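Local coordinates for putative snRNP Sm-like protein (Pyrococcus abyssi, PDB 1H64) that forms a heptameric ring of Sm-fold subunits and probably binds RNA, at residues D44-M47 against E52-K55; F25-R30 against G58-R63. One frame throughout, in Å; residues are numbered along the deposited sequence.

Both contacts lie in the curled antiparallel sheet of the Sm fold, with centres about 8 Å apart. Interaction 1 closes a hairpin of successive strands, whereas interaction 2 reaches across the interior between strands 25-34 and 60-62, so that the hairpin is nested within the loop it closes. Strands 45-49 and 25-34 are neighbours, joined by a probable hydrogen bond from Glu-46 N to Arg-28 O (3.0 Å). Another probable one links Asp-44 N to Gly-58 O (2.7 Å), near the corners where the chain changes direction. Side chains also connect the contacts: Met-47 CE packs 3.6 Å from Phe-27 CZ. Both contacts touch a second subunit of the heptamer.

Interaction 1. Residues D44-M47 against E52-K55; sequences DAEM and EVVK
Both backbone polar atoms of Met-47 bond to the strand 52-55. Its N donates to Lys-55 O at 2.9 Å, and its O accepts from Val-54 N, also at 2.9 Å, in a nearly straight bond. Beside the first of these, Glu-46 CA makes a CA-H...O contact with Lys-55 O at 3.1 Å. Val-54 N takes the place that Lys-55 N would have in regular pairing; Lys-55 N stays distant, 3.8 Å from Met-47 O. With the helix-like psi of Val-54 (-8°) and both side chains turned against Met-47, the pair Val-54 and Lys-55 has the geometry of a classic beta bulge. With CG anti to the backbone N (chi1 172°), the methionine carries its sulfur obliquely past valine, where SD lies 3.7 Å from Val-54 CG2; a long, flexible apolar chain can follow such an uneven surface. Lys-55 adds its CB, 3.9 Å from Met-47 CB, before its chain bends off toward a weak, long ion pair with Glu-26 of a second subunit. On the other face of the hairpin, Glu-46 OE2 rests 3.8 Å from Val-53 CG2. Farther out, Tyr-57 and Ile-20 of the second subunit pack on Met-47. The short segments run at 104° to each other, far from straight antiparallel pairing, as befits a bulged hairpin in the strongly bent sheet of the Sm fold.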
loop_
_atom_site.group_PDB
_atom_site.type_symbol
_atom_site.label_atom_id
_atom_site.label_comp_id
_atom_site.label_asym_id
_atom_site.label_seq_id
_atom_site.Cartn_x
_atom_site.Cartn_y
_atom_site.Cartn_z
ATOM N N ASP C 44 5.807 6.132 -28.919
ATOM C CA ASP C 44 4.780 6.980 -29.547
ATOM C C ASP C 44 3.508 6.915 -28.720
ATOM O O ASP C 44 2.441 6.585 -29.223
ATOM C CB ASP C 44 4.476 6.516 -30.979
ATOM C CG ASP C 44 5.712 6.488 -31.860
ATOM O OD1 ASP C 44 6.516 7.447 -31.804
ATOM O OD2 ASP C 44 5.877 5.509 -32.615
ATOM N N ALA C 45 3.628 7.262 -27.444
ATOM C CA ALA C 45 2.505 7.182 -26.522
ATOM C C ALA C 45 1.699 8.453 -26.328
ATOM O O ALA C 45 2.178 9.561 -26.573
ATOM C CB ALA C 45 3.004 6.691 -25.145
ATOM N N GLU C 46 0.477 8.256 -25.846
ATOM C CA GLU C 46 -0.430 9.343 -25.532
ATOM C C GLU C 46 -1.183 9.023 -24.236
ATOM O O GLU C 46 -1.593 7.881 -23.998
ATOM C CB GLU C 46 -1.412 9.571 -26.687
ATOM C CG GLU C 46 -2.256 8.366 -27.056
ATOM C CD GLU C 46 -2.571 8.310 -28.549
ATOM O OE1 GLU C 46 -1.637 8.088 -29.348
ATOM O OE2 GLU C 46 -3.746 8.490 -28.921
ATOM N N MET C 47 -1.320 10.027 -23.382
ATOM C CA MET C 47 -2.060 9.866 -22.144
ATOM C C MET C 47 -3.497 10.259 -22.455
ATOM O O MET C 47 -3.760 11.341 -23.005
ATOM C CB MET C 47 -1.481 10.767 -21.054
ATOM C CG MET C 47 -2.314 10.799 -19.788
ATOM S SD MET C 47 -1.688 12.044 -18.650
ATOM C CE MET C 47 -0.084 11.348 -18.256
ATOM N N GLU C 52 -9.936 11.880 -24.044
ATOM C CA GLU C 52 -9.108 12.740 -24.885
ATOM C C GLU C 52 -7.608 12.736 -24.598
ATOM O O GLU C 52 -7.164 12.470 -23.476
ATOM C CB GLU C 52 -9.660 14.176 -24.856
ATOM C CG GLU C 52 -9.568 14.897 -23.519
ATOM C CD GLU C 52 -10.655 15.946 -23.362
ATOM O OE1 GLU C 52 -10.945 16.667 -24.343
ATOM O OE2 GLU C 52 -11.219 16.052 -22.255
ATOM N N VAL C 53 -6.832 13.026 -25.637
ATOM C CA VAL C 53 -5.379 13.064 -25.538
ATOM C C VAL C 53 -4.929 14.315 -24.788
ATOM O O VAL C 53 -5.218 15.441 -25.207
ATOM C CB VAL C 53 -4.746 13.065 -26.948
ATOM C CG1 VAL C 53 -3.230 13.192 -26.853
ATOM C CG2 VAL C 53 -5.145 11.800 -27.688
ATOM N N VAL C 54 -4.211 14.133 -23.686
ATOM C CA VAL C 54 -3.756 15.290 -22.928
ATOM C C VAL C 54 -2.239 15.413 -22.862
ATOM O O VAL C 54 -1.715 16.426 -22.392
ATOM C CB VAL C 54 -4.364 15.300 -21.500
ATOM C CG1 VAL C 54 -5.880 15.364 -21.598
ATOM C CG2 VAL C 54 -3.926 14.064 -20.720
ATOM N N LYS C 55 -1.541 14.389 -23.350
ATOM C CA LYS C 55 -0.081 14.376 -23.387
ATOM C C LYS C 55 0.397 13.340 -24.411
ATOM O O LYS C 55 -0.318 12.386 -24.731
ATOM C CB LYS C 55 0.508 14.021 -22.010
ATOM C CG LYS C 55 0.263 15.035 -20.895
ATOM C CD LYS C 55 1.420 16.024 -20.724
ATOM C CE LYS C 55 2.638 15.354 -20.097
ATOM N NZ LYS C 55 3.618 16.330 -19.520
#

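Interaction 2. Residues F25-R30 against G58-R63; sequences FEFRGR and GKIVIR
Phe-27 meets Ile-62 and Ile-60 through the far ends of their side chains, each isoleucine offering its CD1 methyl. At the root of the phenylalanine, CB lies 3.8 Å from Ile-62 CD1. The same methyl follows the side chain outward: it is 3.7 Å from Phe-27 CG and closest to Phe-27 CD1, at 3.5 Å. With CG anti to the carbonyl carbon (chi1 -74°), the ring projects from strand 25-34 into the interior, and Ile-62 runs alongside it, pointing the other way. The backbones stay well separated, with 9.0 Å between Phe-27 CA and Ile-62 CA. This is the hydrophobic interior of the Sm fold, a small curled antiparallel sheet whose strands 25-34 and 60-62 face each other across it. Beyond mid-ring the partner changes: Phe-27 CE2 lies 3.9 Å from Ile-60 CD1, and CZ is nearly as close to that methyl; a flat, broad ring can thus span two isoleucine tips. Ile-60 crosses the phenylalanine at about a right angle, its extended arm (chi2 173°) long enough to reach across the interior. Were Phe-27 an alanine, the two CD1 methyls would lose the ring they pack on, which is likely to open a gap between the strands. Leu-21 and Leu-42 also touch Phe-27, while Val-61 and Ile-62 pair with a strand of the second subunit, extending the sheet.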
loop_
_atom_site.group_PDB
_atom_site.type_symbol
_atom_site.label_atom_id
_atom_site.label_comp_id
_atom_site.label_asym_id
_atom_site.label_seq_id
_atom_site.Cartn_x
_atom_site.Cartn_y
_atom_site.Cartn_z
ATOM N N PHE C 25 -8.079 6.529 -16.099
ATOM C CA PHE C 25 -7.014 7.269 -16.748
ATOM C C PHE C 25 -6.218 6.216 -17.541
ATOM O O PHE C 25 -6.000 5.109 -17.042
ATOM C CB PHE C 25 -6.185 7.864 -15.615
ATOM C CG PHE C 25 -5.057 8.721 -16.050
ATOM C CD1 PHE C 25 -5.286 9.896 -16.750
ATOM C CD2 PHE C 25 -3.760 8.396 -15.676
ATOM C CE1 PHE C 25 -4.234 10.735 -17.064
ATOM C CE2 PHE C 25 -2.702 9.223 -15.985
ATOM C CZ PHE C 25 -2.936 10.394 -16.675
ATOM N N GLU C 26 -5.776 6.530 -18.757
ATOM C CA GLU C 26 -5.040 5.521 -19.517
ATOM C C GLU C 26 -3.953 5.969 -20.477
ATOM O O GLU C 26 -3.831 7.148 -20.800
ATOM C CB GLU C 26 -6.026 4.606 -20.261
ATOM C CG GLU C 26 -7.225 5.301 -20.886
ATOM C CD GLU C 26 -8.275 4.313 -21.391
ATOM O OE1 GLU C 26 -8.792 3.521 -20.573
ATOM O OE2 GLU C 26 -8.588 4.325 -22.600
ATOM N N PHE C 27 -3.130 5.011 -20.891
ATOM C CA PHE C 27 -2.069 5.274 -21.842
ATOM C C PHE C 27 -2.271 4.338 -23.019
ATOM O O PHE C 27 -2.781 3.225 -22.856
ATOM C CB PHE C 27 -0.685 5.004 -21.256
ATOM C CG PHE C 27 -0.213 6.033 -20.275
ATOM C CD1 PHE C 27 -0.162 5.741 -18.917
ATOM C CD2 PHE C 27 0.236 7.275 -20.710
ATOM C CE1 PHE C 27 0.334 6.666 -18.007
ATOM C CE2 PHE C 27 0.736 8.210 -19.806
ATOM C CZ PHE C 27 0.785 7.904 -18.452
ATOM N N ARG C 28 -1.899 4.802 -24.208
ATOM C CA ARG C 28 -1.995 3.973 -25.403
ATOM C C ARG C 28 -0.708 4.199 -26.167
ATOM O O ARG C 28 -0.220 5.325 -26.258
ATOM C CB ARG C 28 -3.210 4.352 -26.261
ATOM C CG ARG C 28 -4.510 4.417 -25.476
ATOM C CD ARG C 28 -5.718 4.062 -26.335
ATOM N NE ARG C 28 -5.752 2.634 -26.653
ATOM C CZ ARG C 28 -6.786 2.012 -27.210
ATOM N NH1 ARG C 28 -7.885 2.686 -27.517
ATOM N NH2 ARG C 28 -6.720 0.712 -27.459
ATOM N N GLY C 29 -0.131 3.119 -26.685
ATOM C CA GLY C 29 1.108 3.245 -27.423
ATOM C C GLY C 29 1.577 1.898 -27.921
ATOM O O GLY C 29 0.882 0.894 -27.756
ATOM N N ARG C 30 2.740 1.877 -28.556
ATOM C CA ARG C 30 3.277 0.633 -29.067
ATOM C C ARG C 30 4.154 0.014 -27.977
ATOM O O ARG C 30 5.077 0.650 -27.480
ATOM C CB ARG C 30 4.105 0.892 -30.334
ATOM C CG ARG C 30 4.613 -0.375 -31.023
ATOM C CD ARG C 30 5.243 -0.054 -32.370
ATOM N NE ARG C 30 6.149 1.083 -32.287
ATOM C CZ ARG C 30 7.464 0.996 -32.126
ATOM N NH1 ARG C 30 8.052 -0.190 -32.037
ATOM N NH2 ARG C 30 8.190 2.103 -32.036
ATOM N N GLY C 58 7.392 10.388 -26.809
ATOM C CA GLY C 58 8.075 9.599 -27.819
ATOM C C GLY C 58 8.257 8.199 -27.246
ATOM O O GLY C 58 8.099 7.195 -27.941
ATOM N N LYS C 59 8.565 8.144 -25.954
ATOM C CA LYS C 59 8.775 6.869 -25.262
ATOM C C LYS C 59 8.492 7.063 -23.772
ATOM O O LYS C 59 8.927 8.049 -23.182
ATOM C CB LYS C 59 10.213 6.400 -25.457
ATOM C CG LYS C 59 10.486 4.975 -24.988
ATOM C CD LYS C 59 11.934 4.576 -25.258
ATOM C CE LYS C 59 12.237 4.547 -26.749
ATOM N NZ LYS C 59 13.684 4.254 -27.011
ATOM N N ILE C 60 7.776 6.128 -23.159
ATOM C CA ILE C 60 7.468 6.269 -21.740
ATOM C C ILE C 60 7.510 4.938 -20.984
ATOM O O ILE C 60 6.999 3.931 -21.466
ATOM C CB ILE C 60 6.078 6.903 -21.532
ATOM C CG1 ILE C 60 5.864 7.209 -20.047
ATOM C CG2 ILE C 60 4.984 5.971 -22.037
ATOM C CD1 ILE C 60 4.598 7.983 -19.756
ATOM N N VAL C 61 8.125 4.972 -19.805
ATOM C CA VAL C 61 8.232 3.797 -18.931
ATOM C C VAL C 61 7.151 3.972 -17.861
ATOM O O VAL C 61 7.164 4.957 -17.126
ATOM C CB VAL C 61 9.619 3.726 -18.270
ATOM C CG1 VAL C 61 9.732 2.427 -17.421
ATOM C CG2 VAL C 61 10.696 3.743 -19.337
ATOM N N ILE C 62 6.216 3.024 -17.802
ATOM C CA ILE C 62 5.105 3.041 -16.864
ATOM C C ILE C 62 5.326 1.985 -15.770
ATOM O O ILE C 62 5.578 0.819 -16.082
ATOM C CB ILE C 62 3.796 2.695 -17.589
ATOM C CG1 ILE C 62 3.532 3.713 -18.723
ATOM C CG2 ILE C 62 2.635 2.727 -16.619
ATOM C CD1 ILE C 62 2.290 3.360 -19.567
ATOM N N ARG C 63 5.219 2.367 -14.500
ATOM C CA ARG C 63 5.432 1.365 -13.450
ATOM C C ARG C 63 4.200 0.494 -13.261
ATOM O O ARG C 63 3.079 0.979 -13.144
ATOM C CB ARG C 63 5.850 2.034 -12.129
ATOM C CG ARG C 63 7.363 2.398 -12.066
ATOM C CD ARG C 63 7.819 2.440 -10.603
ATOM N NE ARG C 63 6.724 3.018 -9.861
ATOM C CZ ARG C 63 6.192 2.534 -8.749
ATOM N NH1 ARG C 63 6.648 1.428 -8.162
ATOM N NH2 ARG C 63 5.134 3.145 -8.276
#